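PDB 4DZI: putative TIM-barrel metal-dependent hydrolase from Mycobacterium avium subsp. paratuberculosis S397, which probably catalyses a metal-dependent hydrolysis at a two-metal site, as in many amidohydrolases, though its substrate is not known. Local coordinates for residues C[115-121]-C[161-166]; C[289-295]-C[328-334]; C[302-307]-C[321-326]. All blocks are in the same frame, centred on the assembly; numbering follows the deposited sequence.

How the contacts relate
From the N terminus, contact 1 comes first. It closes a largely helical loop by pairing strand 115-121 with strand 163-165. Contact 2 opens much later, at strand 289-292, and closes at strand 329-331. Contact 3 lies within that loop: helix 298-312 follows the first strand of contact 2, and helix 321-328 leads into the second. The two strand pairs belong to different parts of the barrel wall. They meet where Leu121 CD1 packs on Ile292 CG2, and the cadmium ions lie near both. Contact 3 is on the outer helical layer, its centre about 30 Å from that of contact 1.

Contact 1 of 3, residues C[115-121]-C[161-166]; sequences IETAFML and HRIIAA
Arg162, just before strand 163-165, reaches across to the carbonyls of Ile115 and Glu116. Its CB lies 4.0 Å from Glu116 O. The chain then folds about its CB-CG and CG-CD bonds (chi2 -55°, chi3 -62°), which curls the guanidinium toward residues 115-116. CD passes close to Glu116 O, and NE donates to that same oxygen at 2.7 Å. Beyond CZ, NH2 bonds to Ile115 O at 2.8 Å with an N-H...O angle of 158°. Both oxygens lie at the guanidinium edge, near its plane, so the two bonds limit rotation of the group. Asp111 adds a salt bridge to NH2 from helix 103-113.

Thr117 repeats the theme on a smaller scale. Its OG1 donates to His161 O, in the carbonyl plane, while CG2 rests 3.7 Å from Ile164 CG1. A water lies within hydrogen-bonding reach of both His161 O and Glu116 OE2; the other carboxylate oxygen, OE1, pairs with Arg386.

Farther along, the parallel backbones alternate donors and acceptors: Ala118 N to Arg162 O, Ile164 N to Ala118 O, and Met120 N to Ile164 O. A weaker bond from Ala166 N to Met120 O ends the ladder. On one face Met120 CG presses against Ile163 CG2 at 3.5 Å, a tight fit. On the other, Phe119 and Ile164 lie side by side and point the same way, CD1 to CB 4.0 Å. Strand 115-121 also pairs with strand 9-15, which carries metal ligands Asp13 and His15. Such neighbouring parallel strands, joined through helices, are typical of the TIM-barrel wall of amidohydrolases.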
loop_
_atom_site.group_PDB
_atom_site.type_symbol
_atom_site.label_atom_id
_atom_site.label_comp_id
_atom_site.label_asym_id
_atom_site.label_seq_id
_atom_site.Cartn_x
_atom_site.Cartn_y
_atom_site.Cartn_z
ATOM N N ILE C 115 -15.004 14.640 -29.620
ATOM C CA ILE C 115 -13.646 14.775 -29.091
ATOM C C ILE C 115 -12.757 15.489 -30.129
ATOM O O ILE C 115 -12.625 15.019 -31.277
ATOM C CB ILE C 115 -13.067 13.384 -28.769
ATOM C CG1 ILE C 115 -13.891 12.701 -27.665
ATOM C CG2 ILE C 115 -11.615 13.529 -28.325
ATOM C CD1 ILE C 115 -13.494 11.226 -27.498
ATOM N N GLU C 116 -12.176 16.635 -29.751
ATOM C CA GLU C 116 -11.215 17.289 -30.633
ATOM C C GLU C 116 -9.895 16.549 -30.628
ATOM O O GLU C 116 -9.330 16.233 -31.689
ATOM C CB GLU C 116 -10.950 18.745 -30.228
ATOM C CG GLU C 116 -9.768 19.286 -31.014
ATOM C CD GLU C 116 -9.474 20.760 -30.781
ATOM O OE1 GLU C 116 -10.183 21.434 -30.001
ATOM O OE2 GLU C 116 -8.497 21.233 -31.397
ATOM N N THR C 117 -9.372 16.260 -29.430
ATOM C CA THR C 117 -8.069 15.590 -29.351
ATOM C C THR C 117 -8.181 14.468 -28.327
ATOM O O THR C 117 -8.766 14.676 -27.287
ATOM C CB THR C 117 -6.937 16.565 -28.930
ATOM O OG1 THR C 117 -6.840 17.636 -29.897
ATOM C CG2 THR C 117 -5.564 15.883 -28.856
ATOM N N ALA C 118 -7.659 13.300 -28.671
ATOM C CA ALA C 118 -7.631 12.163 -27.752
ATOM C C ALA C 118 -6.176 11.827 -27.487
ATOM O O ALA C 118 -5.376 11.817 -28.439
ATOM C CB ALA C 118 -8.308 10.973 -28.414
ATOM N N PHE C 119 -5.835 11.484 -26.232
ATOM C CA PHE C 119 -4.506 10.900 -25.937
ATOM C C PHE C 119 -4.675 9.411 -26.218
ATOM O O PHE C 119 -5.574 8.794 -25.677
ATOM C CB PHE C 119 -4.109 11.104 -24.475
ATOM C CG PHE C 119 -3.861 12.544 -24.080
ATOM C CD1 PHE C 119 -4.196 13.615 -24.905
ATOM C CD2 PHE C 119 -3.314 12.810 -22.833
ATOM C CE1 PHE C 119 -3.953 14.927 -24.484
ATOM C CE2 PHE C 119 -3.071 14.101 -22.410
ATOM C CZ PHE C 119 -3.382 15.166 -23.244
ATOM N N MET C 120 -3.846 8.850 -27.092
ATOM C CA MET C 120 -4.016 7.452 -27.527
ATOM C C MET C 120 -2.917 6.624 -26.868
ATOM O O MET C 120 -1.715 6.885 -27.065
ATOM C CB MET C 120 -3.938 7.326 -29.059
ATOM C CG MET C 120 -5.208 7.800 -29.768
ATOM S SD MET C 120 -6.688 6.786 -29.446
ATOM C CE MET C 120 -6.136 5.252 -30.154
ATOM N N LEU C 121 -3.335 5.658 -26.048
ATOM C CA LEU C 121 -2.447 5.005 -25.097
ATOM C C LEU C 121 -2.517 3.500 -25.336
ATOM O O LEU C 121 -3.516 3.008 -25.830
ATOM C CB LEU C 121 -2.907 5.330 -23.650
ATOM C CG LEU C 121 -3.131 6.828 -23.416
ATOM C CD1 LEU C 121 -3.607 7.080 -22.002
ATOM C CD2 LEU C 121 -1.843 7.612 -23.624
ATOM N N HIS C 161 -3.614 17.392 -35.564
ATOM C CA HIS C 161 -3.670 17.529 -34.092
ATOM C C HIS C 161 -4.912 16.931 -33.459
ATOM O O HIS C 161 -5.446 17.477 -32.472
ATOM C CB HIS C 161 -3.450 18.994 -33.664
ATOM C CG HIS C 161 -2.110 19.560 -34.101
ATOM N ND1 HIS C 161 -0.941 18.907 -33.907
ATOM C CD2 HIS C 161 -1.784 20.761 -34.750
ATOM C CE1 HIS C 161 0.074 19.640 -34.418
ATOM N NE2 HIS C 161 -0.448 20.771 -34.933
ATOM N N ARG C 162 -5.370 15.795 -33.985
ATOM C CA ARG C 162 -6.523 15.099 -33.421
ATOM C C ARG C 162 -6.051 14.032 -32.421
ATOM O O ARG C 162 -6.786 13.678 -31.504
ATOM C CB ARG C 162 -7.293 14.365 -34.520
ATOM C CG ARG C 162 -7.939 15.239 -35.605
ATOM C CD ARG C 162 -8.867 16.309 -35.018
ATOM N NE ARG C 162 -10.022 15.784 -34.274
ATOM C CZ ARG C 162 -11.125 15.283 -34.825
ATOM N NH1 ARG C 162 -11.237 15.201 -36.153
ATOM N NH2 ARG C 162 -12.119 14.829 -34.072
ATOM N N ILE C 163 -4.833 13.530 -32.604
ATOM C CA ILE C 163 -4.392 12.394 -31.773
ATOM C C ILE C 163 -3.015 12.628 -31.208
ATOM O O ILE C 163 -2.065 12.918 -31.930
ATOM C CB ILE C 163 -4.467 11.082 -32.578
ATOM C CG1 ILE C 163 -5.938 10.692 -32.747
ATOM C CG2 ILE C 163 -3.599 9.998 -31.938
ATOM C CD1 ILE C 163 -6.184 9.460 -33.587
ATOM N N ILE C 164 -2.908 12.552 -29.880
ATOM C CA ILE C 164 -1.594 12.590 -29.252
ATOM C C ILE C 164 -1.267 11.150 -28.874
ATOM O O ILE C 164 -1.819 10.653 -27.895
ATOM C CB ILE C 164 -1.639 13.469 -27.978
ATOM C CG1 ILE C 164 -1.997 14.915 -28.342
ATOM C CG2 ILE C 164 -0.318 13.390 -27.220
ATOM C CD1 ILE C 164 -1.052 15.499 -29.355
ATOM N N ALA C 165 -0.459 10.457 -29.677
ATOM C CA ALA C 165 -0.113 9.065 -29.347
ATOM C C ALA C 165 1.166 9.081 -28.556
ATOM O O ALA C 165 2.200 9.473 -29.061
ATOM C CB ALA C 165 0.032 8.218 -30.626
ATOM N N ALA C 166 1.095 8.625 -27.306
ATOM C CA ALA C 166 2.216 8.731 -26.406
ATOM C C ALA C 166 3.156 7.531 -26.501
ATOM O O ALA C 166 2.768 6.393 -26.191
ATOM C CB ALA C 166 1.673 8.862 -24.974
HETATM O O HOH W 1 -7.247 19.818 -33.407
HETATM O O HOH W 2 0.430 5.222 -26.964
#

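Contact 2 of 3, residues C[289-295]-C[328-334]; sequences AVSIENG and NVWIAPY. With CD (cadmium ion), chain Q; CD (cadmium ion), chain P.
Ala289, Val290 and Ser291 pair in parallel with Val329, Trp330 and Ile331, as neighbouring strands of the amidohydrolase TIM barrel. The backbone bonds run in alternation: Ala289 N to Asn328 O, Trp330 N to Ala289 O, Ser291 N to Trp330 O, and Ala332 N to Ser291 O. All four are 2.9 to 3.0 Å long.

Apolar contact is modest. Val290 CG2 meets Trp330 CB at 4.1 Å, the side chains crossing at about a right angle. Tyr334 has two conformers; in the one described here, Gly295 CA sits over one ring face, a CH-pi contact 3.6 Å from the centroid.

Waters fill the polar end. One accepts from Asn294 N, bonds to Ser291 OG, and lies in reach of Gly295 O and Ala332 O. A second accepts from Gly295 N and donates to Ala332 O.

The metal bonds come from Glu293, whose CG is anti to the backbone N (chi1 -151°) and whose extended chain carries the carboxylate to both cadmium ions. Asp356 shares both metals. Asp13, His15 and His230 complete one set of protein ligands, His359 and Glu361 the other. Glu293 OE2 bridges the ions, 2.2 Å from one and 2.5 Å from the other, while OE1 binds the second at 2.4 Å.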
loop_
_atom_site.group_PDB
_atom_site.type_symbol
_atom_site.label_atom_id
_atom_site.label_comp_id
_atom_site.label_asym_id
_atom_site.label_seq_id
_atom_site.Cartn_x
_atom_site.Cartn_y
_atom_site.Cartn_z
ATOM N N ALA C 289 3.760 16.190 -14.846
ATOM C CA ALA C 289 3.400 14.783 -14.834
ATOM C C ALA C 289 1.896 14.614 -14.811
ATOM O O ALA C 289 1.136 15.471 -14.307
ATOM C CB ALA C 289 4.009 14.089 -13.617
ATOM N N VAL C 290 1.432 13.484 -15.327
ATOM C CA VAL C 290 -0.017 13.242 -15.337
ATOM C C VAL C 290 -0.260 11.778 -14.990
ATOM O O VAL C 290 0.400 10.893 -15.510
ATOM C CB VAL C 290 -0.723 13.606 -16.691
ATOM C CG1 VAL C 290 -0.080 12.872 -17.879
ATOM C CG2 VAL C 290 -2.236 13.316 -16.619
ATOM N N SER C 291 -1.246 11.544 -14.114
ATOM C CA SER C 291 -1.672 10.189 -13.730
ATOM C C SER C 291 -2.923 9.820 -14.505
ATOM O O SER C 291 -3.913 10.558 -14.456
ATOM C CB SER C 291 -1.958 10.175 -12.215
ATOM O OG SER C 291 -2.635 8.978 -11.848
ATOM N N ILE C 292 -2.866 8.720 -15.257
ATOM C CA ILE C 292 -4.015 8.296 -16.073
ATOM C C ILE C 292 -4.473 6.876 -15.696
ATOM O O ILE C 292 -3.664 5.944 -15.656
ATOM C CB ILE C 292 -3.634 8.340 -17.579
ATOM C CG1 ILE C 292 -2.951 9.679 -17.932
ATOM C CG2 ILE C 292 -4.865 8.068 -18.454
ATOM C CD1 ILE C 292 -2.459 9.777 -19.372
ATOM N N GLU C 293 -5.773 6.737 -15.451
ATOM C CA GLU C 293 -6.406 5.445 -15.103
ATOM C C GLU C 293 -5.872 4.840 -13.823
ATOM O O GLU C 293 -5.919 3.625 -13.641
ATOM C CB GLU C 293 -6.369 4.408 -16.266
ATOM C CG GLU C 293 -7.578 3.447 -16.176
ATOM C CD GLU C 293 -7.662 2.366 -17.230
ATOM O OE1 GLU C 293 -8.281 1.329 -16.939
ATOM O OE2 GLU C 293 -7.102 2.540 -18.335
ATOM N N ASN C 294 -5.416 5.697 -12.921
ATOM C CA ASN C 294 -4.976 5.180 -11.619
ATOM C C ASN C 294 -5.906 5.593 -10.472
ATOM O O ASN C 294 -5.611 5.275 -9.296
ATOM C CB ASN C 294 -3.579 5.721 -11.359
ATOM C CG ASN C 294 -2.604 5.333 -12.463
ATOM O OD1 ASN C 294 -2.532 4.173 -12.841
ATOM N ND2 ASN C 294 -1.882 6.324 -12.999
ATOM N N GLY C 295 -7.005 6.307 -10.784
ATOM C CA GLY C 295 -7.914 6.905 -9.768
ATOM C C GLY C 295 -7.277 8.165 -9.183
ATOM O O GLY C 295 -6.173 8.526 -9.543
ATOM N N ASN C 328 2.867 20.392 -10.005
ATOM C CA ASN C 328 3.454 19.702 -11.144
ATOM C C ASN C 328 2.665 18.519 -11.694
ATOM O O ASN C 328 3.076 17.947 -12.691
ATOM C CB ASN C 328 4.864 19.239 -10.810
ATOM C CG ASN C 328 5.803 20.399 -10.563
ATOM O OD1 ASN C 328 5.702 21.080 -9.532
ATOM N ND2 ASN C 328 6.726 20.633 -11.502
ATOM N N VAL C 329 1.583 18.126 -11.014
ATOM C CA VAL C 329 0.902 16.856 -11.318
ATOM C C VAL C 329 -0.578 17.089 -11.622
ATOM O O VAL C 329 -1.324 17.710 -10.864
ATOM C CB VAL C 329 1.044 15.826 -10.169
ATOM C CG1 VAL C 329 0.364 14.484 -10.494
ATOM C CG2 VAL C 329 2.529 15.630 -9.822
ATOM N N TRP C 330 -1.006 16.559 -12.771
ATOM C CA TRP C 330 -2.390 16.515 -13.132
ATOM C C TRP C 330 -2.907 15.109 -12.939
ATOM O O TRP C 330 -2.185 14.146 -13.123
ATOM C CB TRP C 330 -2.508 16.872 -14.627
ATOM C CG TRP C 330 -2.422 18.345 -14.983
ATOM C CD1 TRP C 330 -3.452 19.178 -15.412
ATOM C CD2 TRP C 330 -1.219 19.176 -15.035
ATOM N NE1 TRP C 330 -2.973 20.428 -15.677
ATOM C CE2 TRP C 330 -1.648 20.491 -15.466
ATOM C CE3 TRP C 330 0.121 18.967 -14.740
ATOM C CZ2 TRP C 330 -0.750 21.548 -15.612
ATOM C CZ3 TRP C 330 1.010 20.031 -14.873
ATOM C CH2 TRP C 330 0.582 21.293 -15.319
ATOM N N ILE C 331 -4.185 14.996 -12.636
ATOM C CA ILE C 331 -4.780 13.689 -12.337
ATOM C C ILE C 331 -6.100 13.470 -13.072
ATOM O O ILE C 331 -7.033 14.278 -12.949
ATOM C CB ILE C 331 -5.038 13.577 -10.830
ATOM C CG1 ILE C 331 -3.703 13.638 -10.082
ATOM C CG2 ILE C 331 -5.759 12.258 -10.535
ATOM C CD1 ILE C 331 -3.877 13.725 -8.581
ATOM N N ALA C 332 -6.188 12.377 -13.840
ATOM C CA ALA C 332 -7.479 11.921 -14.364
ATOM C C ALA C 332 -8.116 10.996 -13.330
ATOM O O ALA C 332 -7.645 9.874 -13.140
ATOM C CB ALA C 332 -7.286 11.143 -15.676
ATOM N N PRO C 333 -9.173 11.444 -12.664
ATOM C CA PRO C 333 -9.776 10.606 -11.619
ATOM C C PRO C 333 -10.637 9.474 -12.184
ATOM O O PRO C 333 -10.998 9.442 -13.384
ATOM C CB PRO C 333 -10.689 11.598 -10.880
ATOM C CG PRO C 333 -11.152 12.528 -12.013
ATOM C CD PRO C 333 -9.862 12.743 -12.788
ATOM N N TYR C 334 -11.001 8.533 -11.315
ATOM C CA TYR C 334 -12.026 7.566 -11.692
ATOM C C TYR C 334 -13.396 8.262 -11.584
ATOM O O TYR C 334 -13.572 9.223 -10.816
ATOM C CB TYR C 334 -11.970 6.274 -10.818
ATOM C CG TYR C 334 -10.845 5.266 -11.122
ATOM C CD1 TYR C 334 -10.370 5.058 -12.420
ATOM C CD2 TYR C 334 -10.292 4.473 -10.103
ATOM C CE1 TYR C 334 -9.363 4.124 -12.682
ATOM C CE2 TYR C 334 -9.290 3.544 -10.365
ATOM C CZ TYR C 334 -8.810 3.369 -11.653
ATOM O OH TYR C 334 -7.784 2.425 -11.922
HETATM CD CD CD Q . -6.752 4.009 -19.938
HETATM CD CD CD P . -8.511 0.694 -19.221
HETATM O O HOH W 3 -5.220 8.677 -12.266
HETATM O O HOH W 4 -9.013 0.488 -14.453
HETATM O O HOH W 5 -8.240 7.219 -13.169
HETATM O O HOH W 6 -6.360 -0.524 -18.967
#

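Contact 3 of 3, residues C[302-307]-C[321-326]; sequences LIKRLK and PVEQLR. With SO4 (sulfate ion), chain J.
Ile303 sets CG1 anti to its carbonyl carbon (chi1 -75°) and extends CD1 beyond it, while Leu325 swings CG anti to its backbone N (chi1 174°). These settings bring the two side chains across each other at about a right angle. Ile303 CG1 meets Leu325 CD2 at 3.6 Å. The other branch of Ile303, CG2, touches Val322 CG2 at 4.0 Å, again nearly at right angles. Ile303 therefore packs against two residues about one helical turn apart.

Leu306 continues the seam. Its CB lies 4.0 Å from Pro321 CG, at the start of the second helix, where Asp320 OD1 accepts a hydrogen bond from Val322 N. Leu302 CD2 and Leu325 CD1 make a looser contact at the other end. Helix 266-277 packs against Leu302, Leu306 and Pro321, so the seam continues into a third helix.

Two long polar side chains flank the seam. Lys307 lays CG against Val322 CG2 at 3.9 Å. Arg326 places one guanidinium face over Val322 CG1 and bonds through NH1 to Glu323 OE2 in a salt bridge of 3.1 Å. Its NE donates to Val345 O. Together these bonds hold the guanidinium beside the apolar seam.

Arg305 leaves the first helix in another direction. Its extended chain presents the guanidinium edge to a sulfate, probably from the crystallisation liquor, with NH1 to sulfate O1 at 2.9 Å. Arg301 and Arg266 of this chain, and Arg266 and Arg305 of the second subunit, also bond to it. Asp264 and Asp265 of that subunit form salt bridges with Arg305, so this side of the helix belongs to the dimer interface. The segments of the two helices run roughly antiparallel, at 147°, as an apolar helix pair in the outer layer of a TIM barrel.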
loop_
_atom_site.group_PDB
_atom_site.type_symbol
_atom_site.label_atom_id
_atom_site.label_comp_id
_atom_site.label_asym_id
_atom_site.label_seq_id
_atom_site.Cartn_x
_atom_site.Cartn_y
_atom_site.Cartn_z
ATOM N N LEU C 302 -1.178 10.021 0.111
ATOM C CA LEU C 302 0.135 10.483 -0.283
ATOM C C LEU C 302 0.432 11.821 0.417
ATOM O O LEU C 302 1.538 12.010 0.942
ATOM C CB LEU C 302 0.224 10.589 -1.820
ATOM C CG LEU C 302 1.562 11.107 -2.348
ATOM C CD1 LEU C 302 2.709 10.144 -2.094
ATOM C CD2 LEU C 302 1.448 11.353 -3.867
ATOM N N ILE C 303 -0.539 12.730 0.421
ATOM C CA ILE C 303 -0.372 14.043 1.066
ATOM C C ILE C 303 -0.060 13.865 2.569
ATOM O O ILE C 303 0.903 14.446 3.068
ATOM C CB ILE C 303 -1.590 14.981 0.825
ATOM C CG1 ILE C 303 -1.555 15.520 -0.613
ATOM C CG2 ILE C 303 -1.593 16.165 1.807
ATOM C CD1 ILE C 303 -2.843 16.183 -1.027
ATOM N N LYS C 304 -0.805 13.002 3.245
ATOM C CA LYS C 304 -0.573 12.745 4.682
ATOM C C LYS C 304 0.841 12.258 4.912
ATOM O O LYS C 304 1.561 12.756 5.782
ATOM C CB LYS C 304 -1.553 11.706 5.221
ATOM C CG LYS C 304 -1.387 11.450 6.715
ATOM C CD LYS C 304 -2.662 10.856 7.307
ATOM C CE LYS C 304 -2.543 10.615 8.806
ATOM N NZ LYS C 304 -1.978 9.264 9.088
ATOM N N ARG C 305 1.254 11.279 4.121
ATOM C CA ARG C 305 2.595 10.692 4.286
ATOM C C ARG C 305 3.707 11.649 3.880
ATOM O O ARG C 305 4.786 11.642 4.484
ATOM C CB ARG C 305 2.662 9.395 3.481
ATOM C CG ARG C 305 1.736 8.319 4.038
ATOM C CD ARG C 305 1.553 7.153 3.058
ATOM N NE ARG C 305 0.750 6.088 3.685
ATOM C CZ ARG C 305 0.111 5.131 3.016
ATOM N NH1 ARG C 305 -0.567 4.191 3.667
ATOM N NH2 ARG C 305 0.122 5.118 1.681
ATOM N N LEU C 306 3.491 12.475 2.846
ATOM C CA LEU C 306 4.530 13.437 2.461
ATOM C C LEU C 306 4.721 14.466 3.572
ATOM O O LEU C 306 5.852 14.834 3.867
ATOM C CB LEU C 306 4.159 14.164 1.155
ATOM C CG LEU C 306 4.275 13.255 -0.058
ATOM C CD1 LEU C 306 3.682 13.996 -1.251
ATOM C CD2 LEU C 306 5.734 12.865 -0.311
ATOM N N LYS C 307 3.608 14.893 4.168
ATOM C CA LYS C 307 3.658 15.901 5.233
ATOM C C LYS C 307 4.452 15.350 6.423
ATOM O O LYS C 307 5.236 16.065 7.057
ATOM C CB LYS C 307 2.253 16.258 5.707
ATOM C CG LYS C 307 1.479 17.244 4.859
ATOM C CD LYS C 307 0.219 17.653 5.622
ATOM C CE LYS C 307 -0.801 18.366 4.743
ATOM N NZ LYS C 307 -0.236 19.569 4.070
ATOM N N PRO C 321 6.753 19.279 -0.350
ATOM C CA PRO C 321 6.439 18.215 -1.324
ATOM C C PRO C 321 4.938 18.180 -1.711
ATOM O O PRO C 321 4.576 17.705 -2.813
ATOM C CB PRO C 321 6.863 16.929 -0.559
ATOM C CG PRO C 321 6.580 17.293 0.890
ATOM C CD PRO C 321 7.116 18.719 0.971
ATOM N N VAL C 322 4.064 18.667 -0.835
ATOM C CA VAL C 322 2.649 18.750 -1.161
ATOM C C VAL C 322 2.391 19.822 -2.223
ATOM O O VAL C 322 1.546 19.654 -3.104
ATOM C CB VAL C 322 1.788 19.026 0.079
ATOM C CG1 VAL C 322 0.336 19.172 -0.313
ATOM C CG2 VAL C 322 1.985 17.901 1.098
ATOM N N GLU C 323 3.089 20.950 -2.110
ATOM C CA GLU C 323 2.945 21.986 -3.124
ATOM C C GLU C 323 3.497 21.522 -4.478
ATOM O O GLU C 323 2.979 21.911 -5.522
ATOM C CB GLU C 323 3.593 23.292 -2.663
ATOM C CG GLU C 323 2.800 23.940 -1.527
ATOM C CD GLU C 323 1.304 24.029 -1.827
ATOM O OE1 GLU C 323 0.962 24.654 -2.851
ATOM O OE2 GLU C 323 0.467 23.484 -1.056
ATOM N N GLN C 324 4.545 20.702 -4.451
ATOM C CA GLN C 324 5.061 20.097 -5.686
ATOM C C GLN C 324 4.009 19.207 -6.286
ATOM O O GLN C 324 3.800 19.245 -7.485
ATOM C CB GLN C 324 6.351 19.312 -5.456
ATOM C CG GLN C 324 7.534 20.224 -5.119
ATOM C CD GLN C 324 8.794 19.439 -4.897
ATOM O OE1 GLN C 324 8.740 18.270 -4.523
ATOM N NE2 GLN C 324 9.952 20.071 -5.129
ATOM N N LEU C 325 3.330 18.415 -5.459
ATOM C CA LEU C 325 2.215 17.596 -5.992
ATOM C C LEU C 325 1.150 18.463 -6.667
ATOM O O LEU C 325 0.688 18.156 -7.779
ATOM C CB LEU C 325 1.590 16.718 -4.901
ATOM C CG LEU C 325 0.333 15.924 -5.273
ATOM C CD1 LEU C 325 0.653 14.819 -6.300
ATOM C CD2 LEU C 325 -0.275 15.336 -3.992
ATOM N N ARG C 326 0.759 19.552 -6.004
ATOM C CA ARG C 326 -0.287 20.427 -6.501
ATOM C C ARG C 326 0.151 21.223 -7.719
ATOM O O ARG C 326 -0.681 21.575 -8.563
ATOM C CB ARG C 326 -0.736 21.415 -5.427
ATOM C CG ARG C 326 -1.320 20.693 -4.244
ATOM C CD ARG C 326 -1.697 21.633 -3.088
ATOM N NE ARG C 326 -2.746 20.982 -2.313
ATOM C CZ ARG C 326 -2.887 21.058 -0.996
ATOM N NH1 ARG C 326 -2.026 21.786 -0.283
ATOM N NH2 ARG C 326 -3.889 20.393 -0.403
HETATM S S SO4 J . -2.070 2.161 0.849
HETATM O O1 SO4 J . -0.969 2.047 1.784
HETATM O O2 SO4 J . -3.221 2.997 1.283
HETATM O O3 SO4 J . -1.442 2.964 -0.239
HETATM O O4 SO4 J . -2.556 1.012 0.105
#